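PDB 6LIR: TCR beta chain from Gallus gallus, which pairs with the TCR alpha chain in a heterodimer that probably recognises antigen for chicken T cells. Local coordinates for residues B[10-15]-B[77-82]; B[27-32]-B[86-91]; B[42-47]-B[71-76]. All blocks are in the same frame, centred on the assembly; numbering follows the deposited sequence.

Overall arrangement
All three contacts lie in the N-terminal variable immunoglobulin domain. The chain enters along strand 7-11 and turns at 11-14, where contact 1 will close the first loop once residues 77-82 arrive. It then runs through strand 16-21 into 27-32, which opens contact 2, and on to 42-47, which opens contact 3. Strand 70-75 closes contact 3 by packing from the opposite sheet. Contact 1 is closed next, and 86-91 finally closes contact 2. Contact 3 is therefore nested in both other loops, while contacts 1 and 2 cross. Contact 2 joins neighbours within one sheet, contact 3 bridges the sandwich, and contact 1 ties together the turns at one end.

Contact 1: B[10-15]-B[77-82]; sequences LKEDEN and SAKKNH
Ala78 is held through both of its backbone polar groups. Its N donates to Glu14 O at 2.8 Å in a nearly straight bond (168°), and its O receives Asp13 N at 2.9 Å in the carbonyl plane. Beside this pair the amide of Asn15 reaches back: with CG lying next to its own backbone N (chi1 -68°), OD1 takes Ser77 N at 2.9 Å, the hydrogen bond being almost linear at 178°. Lys79 adds a charge. Its chain, bent at three torsions, folds back so that NZ bonds to Ala78 O at 2.9 Å from above the carbonyl plane, giving that oxygen a second donor, and forms a longer, weak salt bridge to Asp13 OD1 at 3.4 Å. A methionine here would probably leave the Asp13 carboxylate without its positive partner and Ala78 O with one donor fewer. The contact joins two turns at one end of the V-type immunoglobulin sandwich: residues 11-14 form a type II turn at the end of strand 7-11, and the loop 77-82 leads from strand 70-75 toward strand 84-91. Glu14 steadies its own turn, OE1 accepting Lys11 N from above the carboxylate plane. In the other loop His82 turns ND1 in its ring plane to Lys79 N, 2.8 Å away, while NE2 bonds to Gly60 O. Inward, the methyl of Ala78 suits a confined spot, with Leu10 CD1 3.9 Å from its CB and Val109 also against it. Toward solvent, the methylene CG of Lys80 lies 3.8 Å from Glu12 OE1.

Contact 2: B[27-32]-B[86-91]; sequences DYMSWY and YFCASS
Strands 28-32 and 86-91 run antiparallel as the central C and F strands of a V-type immunoglobulin domain, and the characteristic disulfide-tryptophan core of that fold sits between them: Trp31 packs on Cys88, whose SG forms the disulfide with Cys20. This is the tight part. Cys88 CB stands over the six-membered ring of Trp31, 3.8 Å from its centroid and only 6° off the normal, a CH-pi contact. SG lies anti to the backbone N (chi1 167°), which carries it further from the same ring face, 5.0 Å from the centroid, and on toward Cys20. Met29 closes in beside the sulfur, its CE 4.0 Å from SG, the flexible thioether filling space against the disulfide. At the other end Trp31 CZ3 meets Tyr86 CB at 3.9 Å, and the two side chains cross at about a right angle. Tyr86 sends OH back to His82 O, a tyrosine corner. On the other side of the sheet the fit is close at small Ser30 and Ala89, OG to CB 3.5 Å. The Tyr32 and Phe87 side chains instead diverge, meeting only through their CB atoms at 4.3 Å, and here the alpha chain takes over: Phe99 of the alpha chain meets the Tyr32 ring edge-to-face, and Gly40 of the alpha chain packs on Phe87. Six backbone hydrogen bonds link the two strands, among them Tyr32 N to Phe87 O at 2.7 Å. The solvent side is the partly exposed Asp27 end, near which Ser91 OG bonds to Tyr93 O and also lies 3.4 Å from Tyr28 CD2.

Contact 3: B[42-47]-B[71-76]; sequences LIYSSY and FHLDII
The Phe71 ring reaches across the immunoglobulin sandwich to strand 42-46, joining the C' and E strands of opposite sheets. The short strand axes approach to 8.9 Å at 156°, too far apart for backbone pairing, and no hydrogen bond spans the gap. With CG anti to its backbone N (chi1 -169°), Phe71 extends into the interior, and Ser46 CB settles over one face of its ring, 3.9 Å from the centroid in a CH-pi contact. A serine suits this position because its small CB lets the ring come close while OG turns away. At the ring edge lies Tyr44 O, 3.8 Å from Phe71 CE2. Ser45 O approaches obliquely, 3.6 Å from Phe71 CZ. Leu73 fills the next part of the interface, its CD1 4.0 Å from Ile43 CG2, the two branched side chains crossing at about a right angle. The same methyl is 4.4 Å from Tyr44 CD2, while the rest of the Tyr44 ring leads off toward Ala63. Behind this first shell stands Trp31. Its N and O probably bond to Tyr44 O and Ile43 N, and because Ile43 and Tyr44 both face this one residue they form a classic beta bulge. The extra residue lets both neighbouring side chains point toward the opposing sheet. Trp31 also fixes the far side: its NE1 bonds to Phe71 O and its ring meets that of Phe71 with the planes about 40° apart. The hydroxyl of Ser46 is held in turn, OG making hydrogen bonds with Gln51 O and Arg65 NH2.

Contact 1: B[10-15]-B[77-82]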
loop_
_atom_site.group_PDB
_atom_site.type_symbol
_atom_site.label_atom_id
_atom_site.label_comp_id
_atom_site.label_asym_id
_atom_site.label_seq_id
_atom_site.Cartn_x
_atom_site.Cartn_y
_atom_site.Cartn_z
ATOM N N LEU B 10 -16.533 -5.299 -11.287
ATOM C CA LEU B 10 -17.688 -6.061 -11.731
ATOM C C LEU B 10 -18.967 -5.268 -11.503
ATOM O O LEU B 10 -19.023 -4.352 -10.679
ATOM C CB LEU B 10 -17.794 -7.400 -10.991
ATOM C CG LEU B 10 -16.638 -8.382 -11.128
ATOM C CD1 LEU B 10 -16.941 -9.623 -10.320
ATOM C CD2 LEU B 10 -16.403 -8.721 -12.593
ATOM N N LYS B 11 -19.999 -5.648 -12.246
ATOM C CA LYS B 11 -21.349 -5.146 -12.052
ATOM C C LYS B 11 -22.147 -6.129 -11.205
ATOM O O LYS B 11 -21.781 -7.297 -11.056
ATOM C CB LYS B 11 -22.056 -4.910 -13.392
ATOM C CG LYS B 11 -21.663 -3.621 -14.114
ATOM C CD LYS B 11 -21.155 -3.916 -15.520
ATOM C CE LYS B 11 -19.748 -4.454 -15.456
ATOM N NZ LYS B 11 -19.092 -4.754 -16.772
ATOM N N GLU B 12 -23.241 -5.632 -10.633
ATOM C CA GLU B 12 -24.103 -6.469 -9.810
ATOM C C GLU B 12 -24.632 -7.651 -10.615
ATOM O O GLU B 12 -24.931 -7.528 -11.807
ATOM C CB GLU B 12 -25.268 -5.643 -9.267
ATOM C CG GLU B 12 -25.757 -6.064 -7.896
ATOM C CD GLU B 12 -26.056 -4.876 -7.007
ATOM O OE1 GLU B 12 -25.400 -4.737 -5.953
ATOM O OE2 GLU B 12 -26.942 -4.072 -7.370
ATOM N N ASP B 13 -24.702 -8.812 -9.961
ATOM C CA ASP B 13 -25.220 -10.073 -10.487
ATOM C C ASP B 13 -24.254 -10.726 -11.463
ATOM O O ASP B 13 -24.531 -11.830 -11.947
ATOM C CB ASP B 13 -26.592 -9.920 -11.164
ATOM C CG ASP B 13 -27.668 -9.458 -10.201
ATOM O OD1 ASP B 13 -27.472 -8.417 -9.538
ATOM O OD2 ASP B 13 -28.714 -10.135 -10.107
ATOM N N GLU B 14 -23.131 -10.087 -11.769
ATOM C CA GLU B 14 -22.172 -10.636 -12.712
ATOM C C GLU B 14 -21.484 -11.867 -12.142
ATOM O O GLU B 14 -21.329 -12.019 -10.928
ATOM C CB GLU B 14 -21.123 -9.593 -13.071
ATOM C CG GLU B 14 -21.053 -9.266 -14.535
ATOM C CD GLU B 14 -19.802 -8.501 -14.862
ATOM O OE1 GLU B 14 -19.809 -7.275 -14.668
ATOM O OE2 GLU B 14 -18.816 -9.118 -15.308
ATOM N N ASN B 15 -21.074 -12.756 -13.037
ATOM C CA ASN B 15 -20.184 -13.840 -12.667
ATOM C C ASN B 15 -18.786 -13.521 -13.177
ATOM O O ASN B 15 -18.613 -12.809 -14.171
ATOM C CB ASN B 15 -20.659 -15.172 -13.249
ATOM C CG ASN B 15 -21.948 -15.659 -12.620
ATOM O OD1 ASN B 15 -22.237 -15.370 -11.459
ATOM N ND2 ASN B 15 -22.732 -16.409 -13.387
ATOM N N SER B 77 -22.785 -14.471 -8.727
ATOM C CA SER B 77 -23.785 -13.415 -8.545
ATOM C C SER B 77 -23.230 -12.245 -7.730
ATOM O O SER B 77 -23.677 -11.949 -6.620
ATOM C CB SER B 77 -25.056 -13.977 -7.905
ATOM O OG SER B 77 -25.940 -12.933 -7.532
ATOM N N ALA B 78 -22.203 -11.618 -8.304
ATOM C CA ALA B 78 -21.420 -10.580 -7.645
ATOM C C ALA B 78 -22.289 -9.542 -6.948
ATOM O O ALA B 78 -23.252 -9.019 -7.514
ATOM C CB ALA B 78 -20.509 -9.890 -8.664
ATOM N N LYS B 79 -21.930 -9.264 -5.704
ATOM C CA LYS B 79 -22.664 -8.416 -4.785
ATOM C C LYS B 79 -21.680 -7.419 -4.190
ATOM O O LYS B 79 -20.467 -7.640 -4.203
ATOM C CB LYS B 79 -23.327 -9.222 -3.656
ATOM C CG LYS B 79 -24.440 -10.162 -4.097
ATOM C CD LYS B 79 -25.765 -9.428 -4.245
ATOM C CE LYS B 79 -26.568 -9.981 -5.411
ATOM N NZ LYS B 79 -26.014 -9.533 -6.717
ATOM N N LYS B 80 -22.213 -6.302 -3.691
ATOM C CA LYS B 80 -21.376 -5.342 -2.976
ATOM C C LYS B 80 -20.541 -6.053 -1.919
ATOM O O LYS B 80 -19.371 -5.718 -1.703
ATOM C CB LYS B 80 -22.240 -4.269 -2.311
ATOM C CG LYS B 80 -23.043 -3.418 -3.266
ATOM C CD LYS B 80 -22.193 -2.336 -3.903
ATOM C CE LYS B 80 -22.378 -0.998 -3.200
ATOM N NZ LYS B 80 -23.363 -0.129 -3.901
ATOM N N ASN B 81 -21.142 -7.026 -1.240
ATOM C CA ASN B 81 -20.434 -7.837 -0.269
ATOM C C ASN B 81 -19.196 -8.548 -0.840
ATOM O O ASN B 81 -18.322 -8.948 -0.060
ATOM C CB ASN B 81 -21.479 -8.848 0.233
ATOM C CG ASN B 81 -20.890 -10.012 0.981
ATOM O OD1 ASN B 81 -21.299 -11.157 0.746
ATOM N ND2 ASN B 81 -20.016 -9.745 1.933
ATOM N N HIS B 82 -19.074 -8.687 -2.166
ATOM C CA HIS B 82 -17.851 -9.230 -2.769
ATOM C C HIS B 82 -16.664 -8.263 -2.790
ATOM O O HIS B 82 -15.525 -8.718 -2.947
ATOM C CB HIS B 82 -18.147 -9.765 -4.170
ATOM C CG HIS B 82 -18.881 -11.068 -4.142
ATOM N ND1 HIS B 82 -20.203 -11.180 -4.511
ATOM C CD2 HIS B 82 -18.502 -12.300 -3.725
ATOM C CE1 HIS B 82 -20.601 -12.428 -4.345
ATOM N NE2 HIS B 82 -19.587 -13.130 -3.871
#

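Contact 2: B[27-32]-B[86-91]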
loop_
_atom_site.group_PDB
_atom_site.type_symbol
_atom_site.label_atom_id
_atom_site.label_comp_id
_atom_site.label_asym_id
_atom_site.label_seq_id
_atom_site.Cartn_x
_atom_site.Cartn_y
_atom_site.Cartn_z
ATOM N N ASP B 27 1.748 -27.935 -3.936
ATOM C CA ASP B 27 0.504 -28.691 -3.879
ATOM C C ASP B 27 -0.612 -27.888 -3.229
ATOM O O ASP B 27 -1.775 -28.016 -3.628
ATOM C CB ASP B 27 0.709 -29.997 -3.105
ATOM C CG ASP B 27 1.664 -30.951 -3.799
ATOM O OD1 ASP B 27 1.813 -30.857 -5.038
ATOM O OD2 ASP B 27 2.266 -31.797 -3.104
ATOM N N TYR B 28 -0.285 -27.037 -2.261
ATOM C CA TYR B 28 -1.292 -26.252 -1.565
ATOM C C TYR B 28 -1.443 -24.897 -2.238
ATOM O O TYR B 28 -0.449 -24.214 -2.506
ATOM C CB TYR B 28 -0.923 -26.070 -0.092
ATOM C CG TYR B 28 -1.991 -25.376 0.724
ATOM C CD1 TYR B 28 -3.073 -26.086 1.236
ATOM C CD2 TYR B 28 -1.921 -24.012 0.983
ATOM C CE1 TYR B 28 -4.052 -25.456 1.981
ATOM C CE2 TYR B 28 -2.895 -23.374 1.727
ATOM C CZ TYR B 28 -3.959 -24.101 2.224
ATOM O OH TYR B 28 -4.933 -23.471 2.967
ATOM N N MET B 29 -2.687 -24.521 -2.520
ATOM C CA MET B 29 -3.013 -23.174 -2.952
ATOM C C MET B 29 -4.246 -22.725 -2.190
ATOM O O MET B 29 -5.005 -23.546 -1.669
ATOM C CB MET B 29 -3.248 -23.098 -4.465
ATOM C CG MET B 29 -2.047 -23.521 -5.283
ATOM S SD MET B 29 -2.318 -23.278 -7.040
ATOM C CE MET B 29 -2.423 -21.488 -7.112
ATOM N N SER B 30 -4.460 -21.415 -2.147
ATOM C CA SER B 30 -5.576 -20.910 -1.365
ATOM C C SER B 30 -5.947 -19.522 -1.848
ATOM O O SER B 30 -5.163 -18.841 -2.512
ATOM C CB SER B 30 -5.240 -20.887 0.129
ATOM O OG SER B 30 -4.124 -20.051 0.379
ATOM N N TRP B 31 -7.150 -19.103 -1.469
ATOM C CA TRP B 31 -7.670 -17.778 -1.774
ATOM C C TRP B 31 -8.121 -17.146 -0.468
ATOM O O TRP B 31 -8.848 -17.773 0.310
ATOM C CB TRP B 31 -8.835 -17.840 -2.769
ATOM C CG TRP B 31 -8.418 -17.840 -4.216
ATOM C CD1 TRP B 31 -8.435 -18.905 -5.075
ATOM C CD2 TRP B 31 -7.937 -16.721 -4.976
ATOM N NE1 TRP B 31 -7.991 -18.518 -6.318
ATOM C CE2 TRP B 31 -7.678 -17.184 -6.284
ATOM C CE3 TRP B 31 -7.696 -15.375 -4.676
ATOM C CZ2 TRP B 31 -7.194 -16.349 -7.291
ATOM C CZ3 TRP B 31 -7.211 -14.546 -5.680
ATOM C CH2 TRP B 31 -6.965 -15.037 -6.969
ATOM N N TYR B 32 -7.698 -15.907 -0.239
ATOM C CA TYR B 32 -7.925 -15.205 1.015
ATOM C C TYR B 32 -8.628 -13.892 0.724
ATOM O O TYR B 32 -8.441 -13.292 -0.338
ATOM C CB TYR B 32 -6.608 -14.925 1.755
ATOM C CG TYR B 32 -6.107 -16.074 2.593
ATOM C CD1 TYR B 32 -6.545 -16.243 3.901
ATOM C CD2 TYR B 32 -5.192 -16.991 2.083
ATOM C CE1 TYR B 32 -6.094 -17.294 4.677
ATOM C CE2 TYR B 32 -4.733 -18.049 2.856
ATOM C CZ TYR B 32 -5.187 -18.191 4.154
ATOM O OH TYR B 32 -4.748 -19.233 4.937
ATOM N N TYR B 86 -8.330 -9.549 -2.834
ATOM C CA TYR B 86 -8.256 -11.002 -2.817
ATOM C C TYR B 86 -6.800 -11.407 -2.954
ATOM O O TYR B 86 -6.097 -10.908 -3.840
ATOM C CB TYR B 86 -9.083 -11.618 -3.952
ATOM C CG TYR B 86 -10.579 -11.484 -3.782
ATOM C CD1 TYR B 86 -11.213 -10.267 -3.984
ATOM C CD2 TYR B 86 -11.357 -12.577 -3.421
ATOM C CE1 TYR B 86 -12.579 -10.138 -3.830
ATOM C CE2 TYR B 86 -12.728 -12.458 -3.267
ATOM C CZ TYR B 86 -13.331 -11.233 -3.472
ATOM O OH TYR B 86 -14.692 -11.096 -3.317
ATOM N N PHE B 87 -6.348 -12.302 -2.084
ATOM C CA PHE B 87 -4.970 -12.761 -2.108
ATOM C C PHE B 87 -4.950 -14.259 -2.361
ATOM O O PHE B 87 -5.613 -15.023 -1.653
ATOM C CB PHE B 87 -4.255 -12.441 -0.788
ATOM C CG PHE B 87 -3.869 -10.993 -0.641
ATOM C CD1 PHE B 87 -2.743 -10.497 -1.280
ATOM C CD2 PHE B 87 -4.623 -10.132 0.143
ATOM C CE1 PHE B 87 -2.378 -9.164 -1.148
ATOM C CE2 PHE B 87 -4.261 -8.795 0.282
ATOM C CZ PHE B 87 -3.139 -8.315 -0.365
ATOM N N CYS B 88 -4.199 -14.663 -3.373
ATOM C CA CYS B 88 -3.872 -16.060 -3.589
ATOM C C CYS B 88 -2.567 -16.389 -2.885
ATOM O O CYS B 88 -1.654 -15.559 -2.825
ATOM C CB CYS B 88 -3.755 -16.391 -5.071
ATOM S SG CYS B 88 -2.996 -17.993 -5.343
ATOM N N ALA B 89 -2.485 -17.597 -2.342
ATOM C CA ALA B 89 -1.292 -18.018 -1.632
ATOM C C ALA B 89 -1.033 -19.484 -1.929
ATOM O O ALA B 89 -1.939 -20.232 -2.299
ATOM C CB ALA B 89 -1.431 -17.796 -0.119
ATOM N N SER B 90 0.225 -19.887 -1.770
ATOM C CA SER B 90 0.609 -21.270 -2.001
ATOM C C SER B 90 1.665 -21.696 -0.992
ATOM O O SER B 90 2.349 -20.869 -0.386
ATOM C CB SER B 90 1.139 -21.469 -3.426
ATOM O OG SER B 90 2.524 -21.170 -3.490
ATOM N N SER B 91 1.795 -23.013 -0.833
ATOM C CA SER B 91 2.884 -23.603 -0.073
ATOM C C SER B 91 3.145 -25.007 -0.594
ATOM O O SER B 91 2.313 -25.599 -1.285
ATOM C CB SER B 91 2.578 -23.631 1.428
ATOM O OG SER B 91 1.366 -24.315 1.679
#

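Contact 3: B[42-47]-B[71-76]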
loop_
_atom_site.group_PDB
_atom_site.type_symbol
_atom_site.label_atom_id
_atom_site.label_comp_id
_atom_site.label_asym_id
_atom_site.label_seq_id
_atom_site.Cartn_x
_atom_site.Cartn_y
_atom_site.Cartn_z
ATOM N N LEU B 42 -9.768 -17.109 4.934
ATOM C CA LEU B 42 -9.727 -18.144 3.907
ATOM C C LEU B 42 -11.087 -18.317 3.239
ATOM O O LEU B 42 -12.079 -18.648 3.898
ATOM C CB LEU B 42 -9.248 -19.468 4.493
ATOM C CG LEU B 42 -8.932 -20.485 3.394
ATOM C CD1 LEU B 42 -7.517 -20.294 2.878
ATOM C CD2 LEU B 42 -9.136 -21.906 3.890
ATOM N N ILE B 43 -11.126 -18.095 1.929
ATOM C CA ILE B 43 -12.325 -18.323 1.126
ATOM C C ILE B 43 -12.403 -19.767 0.659
ATOM O O ILE B 43 -13.418 -20.443 0.850
ATOM C CB ILE B 43 -12.347 -17.358 -0.077
ATOM C CG1 ILE B 43 -12.111 -15.918 0.376
ATOM C CG2 ILE B 43 -13.662 -17.482 -0.836
ATOM C CD1 ILE B 43 -11.961 -14.956 -0.778
ATOM N N TYR B 44 -11.330 -20.249 0.039
ATOM C CA TYR B 44 -11.262 -21.588 -0.521
ATOM C C TYR B 44 -9.798 -21.987 -0.547
ATOM O O TYR B 44 -8.926 -21.145 -0.776
ATOM C CB TYR B 44 -11.830 -21.630 -1.945
ATOM C CG TYR B 44 -13.179 -22.294 -2.102
ATOM C CD1 TYR B 44 -13.291 -23.678 -2.172
ATOM C CD2 TYR B 44 -14.337 -21.538 -2.208
ATOM C CE1 TYR B 44 -14.526 -24.290 -2.328
ATOM C CE2 TYR B 44 -15.575 -22.138 -2.363
ATOM C CZ TYR B 44 -15.663 -23.514 -2.423
ATOM O OH TYR B 44 -16.892 -24.113 -2.577
ATOM N N SER B 45 -9.532 -23.266 -0.314
ATOM C CA SER B 45 -8.182 -23.800 -0.394
ATOM C C SER B 45 -8.198 -25.064 -1.241
ATOM O O SER B 45 -9.256 -25.561 -1.635
ATOM C CB SER B 45 -7.608 -24.095 0.999
ATOM O OG SER B 45 -8.257 -25.210 1.592
ATOM N N SER B 46 -7.007 -25.600 -1.491
ATOM C CA SER B 46 -6.858 -26.781 -2.328
ATOM C C SER B 46 -5.598 -27.513 -1.904
ATOM O O SER B 46 -4.519 -26.913 -1.862
ATOM C CB SER B 46 -6.771 -26.398 -3.812
ATOM O OG SER B 46 -6.390 -27.509 -4.607
ATOM N N TYR B 47 -5.726 -28.803 -1.611
ATOM C CA TYR B 47 -4.576 -29.605 -1.222
ATOM C C TYR B 47 -3.903 -30.271 -2.411
ATOM O O TYR B 47 -2.858 -30.906 -2.238
ATOM C CB TYR B 47 -4.986 -30.681 -0.200
ATOM C CG TYR B 47 -5.624 -30.156 1.073
ATOM C CD1 TYR B 47 -5.272 -28.918 1.599
ATOM C CD2 TYR B 47 -6.571 -30.911 1.759
ATOM C CE1 TYR B 47 -5.855 -28.442 2.769
ATOM C CE2 TYR B 47 -7.158 -30.445 2.925
ATOM C CZ TYR B 47 -6.795 -29.209 3.424
ATOM O OH TYR B 47 -7.375 -28.739 4.582
ATOM N N PHE B 71 -5.334 -22.237 -9.812
ATOM C CA PHE B 71 -6.435 -22.371 -8.863
ATOM C C PHE B 71 -7.423 -21.248 -9.144
ATOM O O PHE B 71 -7.100 -20.070 -8.952
ATOM C CB PHE B 71 -5.923 -22.309 -7.424
ATOM C CG PHE B 71 -6.945 -22.686 -6.392
ATOM C CD1 PHE B 71 -7.962 -23.577 -6.692
ATOM C CD2 PHE B 71 -6.880 -22.154 -5.113
ATOM C CE1 PHE B 71 -8.900 -23.930 -5.734
ATOM C CE2 PHE B 71 -7.814 -22.499 -4.153
ATOM C CZ PHE B 71 -8.826 -23.388 -4.462
ATOM N N HIS B 72 -8.625 -21.613 -9.586
ATOM C CA HIS B 72 -9.643 -20.641 -9.957
ATOM C C HIS B 72 -10.560 -20.340 -8.782
ATOM O O HIS B 72 -10.985 -21.247 -8.062
ATOM C CB HIS B 72 -10.489 -21.159 -11.124
ATOM C CG HIS B 72 -9.705 -21.454 -12.361
ATOM N ND1 HIS B 72 -9.315 -20.473 -13.247
ATOM C CD2 HIS B 72 -9.247 -22.623 -12.869
ATOM C CE1 HIS B 72 -8.645 -21.024 -14.244
ATOM N NE2 HIS B 72 -8.589 -22.327 -14.039
ATOM N N LEU B 73 -10.894 -19.062 -8.621
ATOM C CA LEU B 73 -11.916 -18.616 -7.682
ATOM C C LEU B 73 -13.057 -18.006 -8.482
ATOM O O LEU B 73 -12.854 -17.022 -9.201
ATOM C CB LEU B 73 -11.355 -17.606 -6.678
ATOM C CG LEU B 73 -12.360 -17.104 -5.634
ATOM C CD1 LEU B 73 -12.724 -18.205 -4.640
ATOM C CD2 LEU B 73 -11.831 -15.871 -4.905
ATOM N N ASP B 74 -14.248 -18.584 -8.360
ATOM C CA ASP B 74 -15.410 -18.143 -9.119
ATOM C C ASP B 74 -16.293 -17.276 -8.232
ATOM O O ASP B 74 -16.610 -17.658 -7.101
ATOM C CB ASP B 74 -16.212 -19.337 -9.647
ATOM C CG ASP B 74 -15.453 -20.139 -10.688
ATOM O OD1 ASP B 74 -14.751 -19.529 -11.522
ATOM O OD2 ASP B 74 -15.560 -21.383 -10.674
ATOM N N ILE B 75 -16.683 -16.114 -8.748
ATOM C CA ILE B 75 -17.543 -15.175 -8.038
ATOM C C ILE B 75 -18.963 -15.379 -8.550
ATOM O O ILE B 75 -19.267 -15.081 -9.710
ATOM C CB ILE B 75 -17.085 -13.725 -8.240
ATOM C CG1 ILE B 75 -15.654 -13.529 -7.723
ATOM C CG2 ILE B 75 -18.066 -12.762 -7.581
ATOM C CD1 ILE B 75 -15.567 -12.970 -6.322
ATOM N N ILE B 76 -19.833 -15.879 -7.682
ATOM C CA ILE B 76 -21.215 -16.200 -8.029
ATOM C C ILE B 76 -22.111 -15.010 -7.707
ATOM O O ILE B 76 -22.199 -14.593 -6.546
ATOM C CB ILE B 76 -21.693 -17.461 -7.293
ATOM C CG1 ILE B 76 -20.705 -18.611 -7.503
ATOM C CG2 ILE B 76 -23.082 -17.856 -7.766
ATOM C CD1 ILE B 76 -20.419 -18.919 -8.959
#